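PDB 4N3O: putative D-glycero-D-manno-heptose 7-phosphate kinase from Campylobacter jejuni subsp. jejuni, which catalyses the ATP-dependent phosphorylation of D-glycero-alpha-D-manno-heptose 7-phosphate at C-1, a step in making GDP-heptose for the capsule polysaccharide. Local coordinates for residues Thr11-Gly16 / Ser114-Ser119; Thr32-Asn37 / Phe172-Phe177; Leu146-Glu151 / Gly159-Gln164. All coordinates share one frame; numbering follows the deposited sequence.

The three contacts lie around the probable active site of a GHMP kinase. Their centres are about 13 to 15 Å apart. Contacts 1 and 2 share one mixed sheet, in which strands 6-21 and 31-40 are antiparallel neighbours. Contact 1 sets the first of these against the glycine-rich loop before helix 118-134. Contact 2 pairs the second with strand 172-178. Contact 3 joins helices 140-153 and 162-169. It follows contact 1 along the chain and is nested inside the loop closed by contact 2. A salt bridge from Arg14 to Asp163 links contacts 1 and 3. The probable stabilising arginine, proton acceptor and magnesium ligands thus gather beside the ATP-binding loop.

Contact 1: residues Thr11-Gly16 / Ser114-Ser119; sequences TPLRLG and SGLGGS
Leu13 lays its CB against Leu116 O, 3.5 Å away, where strand 6-21 meets the glycine-rich phosphate-binding loop of the GHMP kinases. By similarity, residues Ser114-Ser119 of this loop bind ATP. Leu13 CD2 reaches on to CA of Gly118, at the start of helix 118-134. Arg14 follows with the backbone bond of the contact: its N donates to Leu116 O at 2.9 Å, nearly straight at 174°. The Arg14 side chain leaves with CG between backbone N and carbonyl carbon (chi1 60°) and passes close to Leu116 O. The chain then bends at chi2 and brings the guanidinium flat over the loop. Gly117 N sits 3.7 Å above the plane of the Arg14 guanidinium, over its centre. Arg14 NE makes a salt bridge to Asp163, and Arg14 is probably the transition-state stabiliser. Leu15 runs alongside Leu116, with its CD1 4.1 Å from Leu116 CD2. Leu116 CB and CD2 both touch Arg14 O. At Gly16 the two segments are joined through a water: Gly16 N donates to it at 2.7 Å, and the water gives a weak bond to Gly115 O.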
loop_
_atom_site.group_PDB
_atom_site.type_symbol
_atom_site.label_atom_id
_atom_site.label_comp_id
_atom_site.label_asym_id
_atom_site.label_seq_id
_atom_site.Cartn_x
_atom_site.Cartn_y
_atom_site.Cartn_z
ATOM N N THR A 11 4.874 1.548 11.750
ATOM C CA THR A 11 3.784 0.899 12.444
ATOM C C THR A 11 2.499 1.178 11.700
ATOM O O THR A 11 2.172 2.318 11.433
ATOM C CB THR A 11 3.679 1.494 13.868
ATOM O OG1 THR A 11 4.983 1.505 14.491
ATOM C CG2 THR A 11 2.678 0.715 14.727
ATOM N N PRO A 12 1.742 0.135 11.382
ATOM C CA PRO A 12 0.541 0.377 10.618
ATOM C C PRO A 12 -0.659 0.811 11.419
ATOM O O PRO A 12 -0.787 0.488 12.592
ATOM C CB PRO A 12 0.255 -1.004 10.007
ATOM C CG PRO A 12 0.772 -1.960 11.011
ATOM C CD PRO A 12 1.952 -1.300 11.660
ATOM N N LEU A 13 -1.544 1.543 10.760
ATOM C CA LEU A 13 -2.811 1.943 11.331
ATOM C C LEU A 13 -3.753 0.766 11.116
ATOM O O LEU A 13 -3.386 -0.227 10.476
ATOM C CB LEU A 13 -3.338 3.184 10.635
ATOM C CG LEU A 13 -2.437 4.406 10.840
ATOM C CD1 LEU A 13 -2.975 5.597 10.058
ATOM C CD2 LEU A 13 -2.347 4.766 12.309
ATOM N N ARG A 14 -4.961 0.859 11.637
ATOM C CA ARG A 14 -5.888 -0.241 11.523
ATOM C C ARG A 14 -7.251 0.216 11.129
ATOM O O ARG A 14 -7.645 1.345 11.378
ATOM C CB ARG A 14 -6.050 -0.968 12.861
ATOM C CG ARG A 14 -6.584 -0.046 13.944
ATOM C CD ARG A 14 -7.639 -0.736 14.782
ATOM N NE ARG A 14 -8.292 0.178 15.718
ATOM C CZ ARG A 14 -9.164 1.125 15.360
ATOM N NH1 ARG A 14 -9.456 1.338 14.073
ATOM N NH2 ARG A 14 -9.726 1.890 16.291
ATOM N N LEU A 15 -8.001 -0.728 10.610
ATOM C CA LEU A 15 -9.334 -0.502 10.173
ATOM C C LEU A 15 -10.258 -1.458 10.909
ATOM O O LEU A 15 -10.011 -2.659 10.955
ATOM C CB LEU A 15 -9.348 -0.778 8.687
ATOM C CG LEU A 15 -10.535 -0.441 7.847
ATOM C CD1 LEU A 15 -10.981 0.988 8.109
ATOM C CD2 LEU A 15 -10.103 -0.637 6.404
ATOM N N GLY A 16 -11.292 -0.919 11.538
ATOM C CA GLY A 16 -12.274 -1.742 12.208
ATOM C C GLY A 16 -13.237 -2.230 11.154
ATOM O O GLY A 16 -14.021 -1.455 10.626
ATOM N N SER A 114 -8.302 11.188 12.710
ATOM C CA SER A 114 -8.789 9.975 12.048
ATOM C C SER A 114 -9.117 8.851 13.068
ATOM O O SER A 114 -8.558 8.804 14.177
ATOM C CB SER A 114 -7.750 9.513 11.021
ATOM O OG SER A 114 -7.350 10.596 10.183
ATOM N N GLY A 115 -10.043 7.969 12.698
ATOM C CA GLY A 115 -10.463 6.866 13.578
ATOM C C GLY A 115 -9.854 5.546 13.151
ATOM O O GLY A 115 -10.559 4.539 13.011
ATOM N N LEU A 116 -8.534 5.556 12.982
ATOM C CA LEU A 116 -7.796 4.390 12.515
ATOM C C LEU A 116 -6.770 3.854 13.513
ATOM O O LEU A 116 -5.856 3.149 13.118
ATOM C CB LEU A 116 -7.080 4.748 11.199
ATOM C CG LEU A 116 -7.980 5.222 10.058
ATOM C CD1 LEU A 116 -7.173 5.640 8.841
ATOM C CD2 LEU A 116 -8.955 4.119 9.691
ATOM N N GLY A 117 -6.919 4.192 14.792
ATOM C CA GLY A 117 -5.999 3.723 15.844
ATOM C C GLY A 117 -4.736 4.550 15.954
ATOM O O GLY A 117 -3.696 4.060 16.403
ATOM N N GLY A 118 -4.833 5.804 15.533
ATOM C CA GLY A 118 -3.704 6.744 15.520
ATOM C C GLY A 118 -2.849 6.880 16.772
ATOM O O GLY A 118 -1.621 6.910 16.672
ATOM N N SER A 119 -3.474 6.945 17.947
ATOM C CA SER A 119 -2.717 7.140 19.201
ATOM C C SER A 119 -1.957 5.904 19.669
ATOM O O SER A 119 -0.813 5.994 20.117
ATOM C CB SER A 119 -3.648 7.596 20.308
ATOM O OG SER A 119 -4.330 8.774 19.923
HETATM O O HOH W 1 -12.037 1.661 11.880
#

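Contact 2: residues Thr32-Asn37 / Phe172-Phe177; sequences TGYVLN and FNFMEF
Val35 and Phe177 make a close apolar contact between two antiparallel strands of the main sheet, Val35 CG1 lying 3.5 Å from Phe177 CZ. Val35 CG1 also touches CB of Met175 (a selenomethionine) at 3.6 Å. This methyl sits between backbone N and carbonyl carbon (chi1 63°), which turns it to both partners. The backbone is tight here too. Val35 and Met175 are a hydrogen-bonded pair, and Met175 N reaches Val35 O at 2.7 Å in a nearly straight bond. Asn37 and Asn173 form the next such pair. Their amide planes stand 83° apart, and a water joins them, giving to Asn37 OD1 and accepting from Asn173 ND2. The Met175 methyl CE also packs on the Asn37 amide. Helix 162-169 covers this face.

The opposite face, with Tyr34, Leu36, Phe174 and Glu176, is looser between the strands. The Tyr34 and Phe174 rings are near parallel, 3° apart, but slid so far that they barely overlap, with centroids 5.5 Å apart. Leu36 CD1 meets Phe174 CD2 at 4.1 Å. Helix 236-248 packs on this side. Glu176 hardly touches the first strand and turns its carboxylate to Lys244 of that helix. The Thr32 end is poorly ordered. Thr32 N still donates to Phe177 O, but from well above the carbonyl plane, and Thr32 OG1 bonds to Asn180.

Regular backbone bonds thus fix the register, while side chains on both faces pack against helices, 162-169 on one and 236-248 on the other. The water gives Asn37 OD1 and Asn173 ND2 a shared partner, at the end where Asn37 packs on Arg14, the probable transition-state stabiliser.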
loop_
_atom_site.group_PDB
_atom_site.type_symbol
_atom_site.label_atom_id
_atom_site.label_comp_id
_atom_site.label_asym_id
_atom_site.label_seq_id
_atom_site.Cartn_x
_atom_site.Cartn_y
_atom_site.Cartn_z
ATOM N N THR A 32 -18.410 -10.204 26.427
ATOM C CA THR A 32 -18.730 -8.780 26.275
ATOM C C THR A 32 -19.020 -8.408 24.814
ATOM O O THR A 32 -19.831 -7.521 24.534
ATOM C CB THR A 32 -17.569 -7.895 26.769
ATOM O OG1 THR A 32 -17.176 -8.302 28.085
ATOM C CG2 THR A 32 -17.962 -6.415 26.764
ATOM N N GLY A 33 -18.340 -9.076 23.887
ATOM C CA GLY A 33 -18.536 -8.814 22.467
ATOM C C GLY A 33 -17.321 -9.202 21.660
ATOM O O GLY A 33 -16.487 -9.990 22.114
ATOM N N TYR A 34 -17.211 -8.637 20.465
ATOM C CA TYR A 34 -16.088 -8.946 19.591
ATOM C C TYR A 34 -15.742 -7.783 18.710
ATOM O O TYR A 34 -16.517 -6.849 18.550
ATOM C CB TYR A 34 -16.425 -10.115 18.659
ATOM C CG TYR A 34 -17.338 -9.723 17.512
ATOM C CD1 TYR A 34 -18.718 -9.782 17.644
ATOM C CD2 TYR A 34 -16.813 -9.282 16.292
ATOM C CE1 TYR A 34 -19.558 -9.425 16.597
ATOM C CE2 TYR A 34 -17.650 -8.909 15.240
ATOM C CZ TYR A 34 -19.023 -8.986 15.400
ATOM O OH TYR A 34 -19.870 -8.628 14.374
ATOM N N VAL A 35 -14.561 -7.866 18.125
ATOM C CA VAL A 35 -14.118 -6.885 17.170
ATOM C C VAL A 35 -13.198 -7.623 16.188
ATOM O O VAL A 35 -12.437 -8.535 16.573
ATOM C CB VAL A 35 -13.425 -5.660 17.836
ATOM C CG1 VAL A 35 -12.161 -6.065 18.563
ATOM C CG2 VAL A 35 -13.088 -4.598 16.803
ATOM N N LEU A 36 -13.331 -7.275 14.913
ATOM C CA LEU A 36 -12.495 -7.829 13.869
ATOM C C LEU A 36 -11.824 -6.653 13.243
ATOM O O LEU A 36 -12.500 -5.826 12.628
ATOM C CB LEU A 36 -13.318 -8.546 12.806
ATOM C CG LEU A 36 -12.550 -8.932 11.534
ATOM C CD1 LEU A 36 -11.447 -9.921 11.850
ATOM C CD2 LEU A 36 -13.462 -9.499 10.466
ATOM N N ASN A 37 -10.506 -6.542 13.418
ATOM C CA ASN A 37 -9.781 -5.453 12.789
ATOM C C ASN A 37 -8.635 -5.997 11.956
ATOM O O ASN A 37 -8.326 -7.202 11.990
ATOM C CB ASN A 37 -9.338 -4.416 13.797
ATOM C CG ASN A 37 -8.509 -5.004 14.883
ATOM O OD1 ASN A 37 -7.718 -5.924 14.646
ATOM N ND2 ASN A 37 -8.667 -4.481 16.095
ATOM N N PHE A 172 -4.898 -9.630 10.369
ATOM C CA PHE A 172 -6.291 -9.666 10.744
ATOM C C PHE A 172 -6.320 -10.245 12.124
ATOM O O PHE A 172 -5.684 -11.260 12.384
ATOM C CB PHE A 172 -7.079 -10.552 9.798
ATOM C CG PHE A 172 -7.470 -9.885 8.514
ATOM C CD1 PHE A 172 -6.521 -9.461 7.620
ATOM C CD2 PHE A 172 -8.794 -9.739 8.189
ATOM C CE1 PHE A 172 -6.889 -8.845 6.440
ATOM C CE2 PHE A 172 -9.169 -9.141 7.011
ATOM C CZ PHE A 172 -8.219 -8.679 6.142
ATOM N N ASN A 173 -7.037 -9.585 13.026
ATOM C CA ASN A 173 -7.148 -10.041 14.398
ATOM C C ASN A 173 -8.595 -10.042 14.810
ATOM O O ASN A 173 -9.290 -9.038 14.660
ATOM C CB ASN A 173 -6.362 -9.126 15.333
ATOM C CG ASN A 173 -4.865 -9.209 15.111
ATOM O OD1 ASN A 173 -4.251 -10.245 15.348
ATOM N ND2 ASN A 173 -4.262 -8.100 14.683
ATOM N N PHE A 174 -9.052 -11.186 15.292
ATOM C CA PHE A 174 -10.402 -11.323 15.773
ATOM C C PHE A 174 -10.288 -11.329 17.277
ATOM O O PHE A 174 -9.636 -12.202 17.839
ATOM C CB PHE A 174 -11.025 -12.621 15.294
ATOM C CG PHE A 174 -12.500 -12.686 15.525
ATOM C CD1 PHE A 174 -13.008 -13.049 16.759
ATOM C CD2 PHE A 174 -13.381 -12.381 14.505
ATOM C CE1 PHE A 174 -14.375 -13.115 16.970
ATOM C CE2 PHE A 174 -14.742 -12.440 14.710
ATOM C CZ PHE A 174 -15.238 -12.805 15.945
HETATM N N MSE A 175 -10.914 -10.359 17.925
HETATM C CA MSE A 175 -10.809 -10.244 19.367
HETATM C C MSE A 175 -12.124 -10.451 20.051
HETATM O O MSE A 175 -13.139 -9.849 19.683
HETATM C CB MSE A 175 -10.208 -8.883 19.648
HETATM C CG MSE A 175 -9.060 -8.696 18.648
HETATM SE SE MSE A 175 -7.990 -7.199 19.259
HETATM C CE MSE A 175 -6.542 -7.113 17.955
ATOM N N GLU A 176 -12.105 -11.334 21.050
ATOM C CA GLU A 176 -13.283 -11.656 21.844
ATOM C C GLU A 176 -13.097 -11.122 23.244
ATOM O O GLU A 176 -12.014 -11.216 23.825
ATOM C CB GLU A 176 -13.547 -13.160 21.818
ATOM C CG GLU A 176 -14.136 -13.587 20.481
ATOM C CD GLU A 176 -14.029 -15.069 20.214
ATOM O OE1 GLU A 176 -15.084 -15.715 19.986
ATOM O OE2 GLU A 176 -12.886 -15.587 20.243
ATOM N N PHE A 177 -14.158 -10.524 23.766
ATOM C CA PHE A 177 -14.110 -9.914 25.085
ATOM C C PHE A 177 -14.920 -10.685 26.125
ATOM O O PHE A 177 -16.063 -11.091 25.877
ATOM C CB PHE A 177 -14.593 -8.470 24.997
ATOM C CG PHE A 177 -13.858 -7.661 23.977
ATOM C CD1 PHE A 177 -12.507 -7.377 24.147
ATOM C CD2 PHE A 177 -14.509 -7.179 22.849
ATOM C CE1 PHE A 177 -11.815 -6.636 23.207
ATOM C CE2 PHE A 177 -13.824 -6.433 21.907
ATOM C CZ PHE A 177 -12.473 -6.163 22.086
HETATM O O HOH W 2 -5.272 -5.922 13.455
#

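Contact 3: residues Leu146-Glu151 / Gly159-Gln164; sequences LAYEIE and GGAQDQ
Tyr148 of helix 140-153 leans on the turn that leads into helix 162-169. Tyr148 CB lies 4.1 Å from both Ala161 CB and the amide carbon CD of Gln164. CG is anti to the backbone N (chi1 174°), which sends the ring out across the turn. There Tyr148 CG meets Ala161 CB at 3.9 Å. Tyr148 CD1 comes to 3.7 Å from Ala161 CA and also touches Gln164 OE1. Tyr148 CE1 goes furthest along the turn and rests against Gly160 C at 3.6 Å. The Ala161 methyl makes an off-centre CH-pi contact with the Tyr148 ring, 29° off the normal.

Gly160 lends its backbone carbonyl to this ring contact. Ala161 holds the N-cap position of the helix. Before it, Gln162 NE2 donates to Gly159 O at 3.2 Å from above the carbonyl plane, though Gly159 is poorly ordered.

Gln164 lies against Ala147 and Tyr148 of the first helix. Gln164 CG packs on Ala147 CB at 3.8 Å and beside Tyr148 N. Its chain then bends at chi2, carrying the amide on toward the Glu151 carboxylate. The approach of Gln164 NE2 to Glu151 OE1 is very close and poorly angled, so a bond there is weak and doubtful. Glu151 OE1 has a surer partner in Ser120 of helix 118-134.

By similarity, Glu151 binds magnesium and Asp163, one residue before Gln164, is the proton acceptor. Asp163 pairs with Arg14. The packing of Tyr148 and Gln164 therefore joins the helix of the probable magnesium ligand to the start of the helix of the probable proton acceptor, in the active site of a GHMP kinase.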
loop_
_atom_site.group_PDB
_atom_site.type_symbol
_atom_site.label_atom_id
_atom_site.label_comp_id
_atom_site.label_asym_id
_atom_site.label_seq_id
_atom_site.Cartn_x
_atom_site.Cartn_y
_atom_site.Cartn_z
ATOM N N LEU A 146 2.779 -2.483 27.476
ATOM C CA LEU A 146 3.386 -1.240 27.870
ATOM C C LEU A 146 2.626 -0.089 27.188
ATOM O O LEU A 146 2.203 0.852 27.843
ATOM C CB LEU A 146 4.869 -1.274 27.540
ATOM C CG LEU A 146 5.750 -0.228 28.191
ATOM C CD1 LEU A 146 5.643 -0.305 29.710
ATOM C CD2 LEU A 146 7.188 -0.445 27.747
ATOM N N ALA A 147 2.400 -0.201 25.884
ATOM C CA ALA A 147 1.654 0.830 25.150
ATOM C C ALA A 147 0.257 1.100 25.756
ATOM O O ALA A 147 -0.185 2.252 25.870
ATOM C CB ALA A 147 1.507 0.424 23.698
ATOM N N TYR A 148 -0.436 0.034 26.133
ATOM C CA TYR A 148 -1.771 0.157 26.702
ATOM C C TYR A 148 -1.753 0.842 28.066
ATOM O O TYR A 148 -2.599 1.690 28.343
ATOM C CB TYR A 148 -2.425 -1.227 26.800
ATOM C CG TYR A 148 -3.752 -1.243 27.514
ATOM C CD1 TYR A 148 -4.899 -0.737 26.903
ATOM C CD2 TYR A 148 -3.867 -1.783 28.787
ATOM C CE1 TYR A 148 -6.125 -0.755 27.549
ATOM C CE2 TYR A 148 -5.088 -1.804 29.449
ATOM C CZ TYR A 148 -6.216 -1.290 28.828
ATOM O OH TYR A 148 -7.434 -1.306 29.481
ATOM N N GLU A 149 -0.783 0.482 28.906
ATOM C CA GLU A 149 -0.671 1.044 30.255
ATOM C C GLU A 149 -0.438 2.536 30.195
ATOM O O GLU A 149 -1.072 3.326 30.918
ATOM C CB GLU A 149 0.468 0.369 31.014
ATOM C CG GLU A 149 0.238 -1.130 31.216
ATOM C CD GLU A 149 1.324 -1.813 32.036
ATOM O OE1 GLU A 149 2.334 -1.144 32.367
ATOM O OE2 GLU A 149 1.167 -3.023 32.357
ATOM N N ILE A 150 0.477 2.921 29.323
ATOM C CA ILE A 150 0.823 4.316 29.149
ATOM C C ILE A 150 -0.384 5.073 28.619
ATOM O O ILE A 150 -0.679 6.175 29.085
ATOM C CB ILE A 150 2.052 4.465 28.210
ATOM C CG1 ILE A 150 3.313 3.956 28.928
ATOM C CG2 ILE A 150 2.260 5.911 27.791
ATOM C CD1 ILE A 150 4.532 3.848 28.036
ATOM N N GLU A 151 -1.117 4.462 27.690
ATOM C CA GLU A 151 -2.259 5.142 27.085
ATOM C C GLU A 151 -3.490 5.280 28.002
ATOM O O GLU A 151 -4.184 6.296 27.922
ATOM C CB GLU A 151 -2.639 4.513 25.732
ATOM C CG GLU A 151 -3.599 5.378 24.919
ATOM C CD GLU A 151 -3.850 4.863 23.510
ATOM O OE1 GLU A 151 -3.284 3.811 23.129
ATOM O OE2 GLU A 151 -4.612 5.521 22.770
ATOM N N GLY A 159 -11.664 0.298 27.223
ATOM C CA GLY A 159 -12.298 -0.609 26.262
ATOM C C GLY A 159 -11.481 -1.844 25.913
ATOM O O GLY A 159 -11.987 -2.747 25.241
ATOM N N GLY A 160 -10.224 -1.888 26.362
ATOM C CA GLY A 160 -9.337 -3.028 26.092
ATOM C C GLY A 160 -8.153 -2.640 25.227
ATOM O O GLY A 160 -8.155 -1.586 24.593
ATOM N N ALA A 161 -7.152 -3.515 25.174
ATOM C CA ALA A 161 -5.925 -3.240 24.416
ATOM C C ALA A 161 -6.044 -3.506 22.905
ATOM O O ALA A 161 -5.044 -3.744 22.226
ATOM C CB ALA A 161 -4.774 -4.036 25.007
ATOM N N GLN A 162 -7.267 -3.403 22.392
ATOM C CA GLN A 162 -7.581 -3.674 20.986
ATOM C C GLN A 162 -6.605 -3.061 19.994
ATOM O O GLN A 162 -6.023 -3.756 19.167
ATOM C CB GLN A 162 -8.949 -3.084 20.636
ATOM C CG GLN A 162 -10.080 -3.354 21.608
ATOM C CD GLN A 162 -11.347 -2.631 21.196
ATOM O OE1 GLN A 162 -11.433 -2.081 20.098
ATOM N NE2 GLN A 162 -12.340 -2.626 22.077
ATOM N N ASP A 163 -6.456 -1.744 20.074
ATOM C CA ASP A 163 -5.645 -0.991 19.130
ATOM C C ASP A 163 -4.150 -1.225 19.237
ATOM O O ASP A 163 -3.435 -1.113 18.215
ATOM C CB ASP A 163 -5.955 0.501 19.245
ATOM C CG ASP A 163 -7.381 0.842 18.810
ATOM O OD1 ASP A 163 -8.019 -0.004 18.138
ATOM O OD2 ASP A 163 -7.856 1.962 19.123
ATOM N N GLN A 164 -3.683 -1.554 20.447
ATOM C CA GLN A 164 -2.264 -1.808 20.679
ATOM C C GLN A 164 -1.849 -3.173 20.118
ATOM O O GLN A 164 -0.717 -3.325 19.622
ATOM C CB GLN A 164 -1.901 -1.721 22.168
ATOM C CG GLN A 164 -2.066 -0.343 22.795
ATOM C CD GLN A 164 -3.512 0.023 23.102
ATOM O OE1 GLN A 164 -4.387 -0.846 23.204
ATOM N NE2 GLN A 164 -3.763 1.312 23.284
#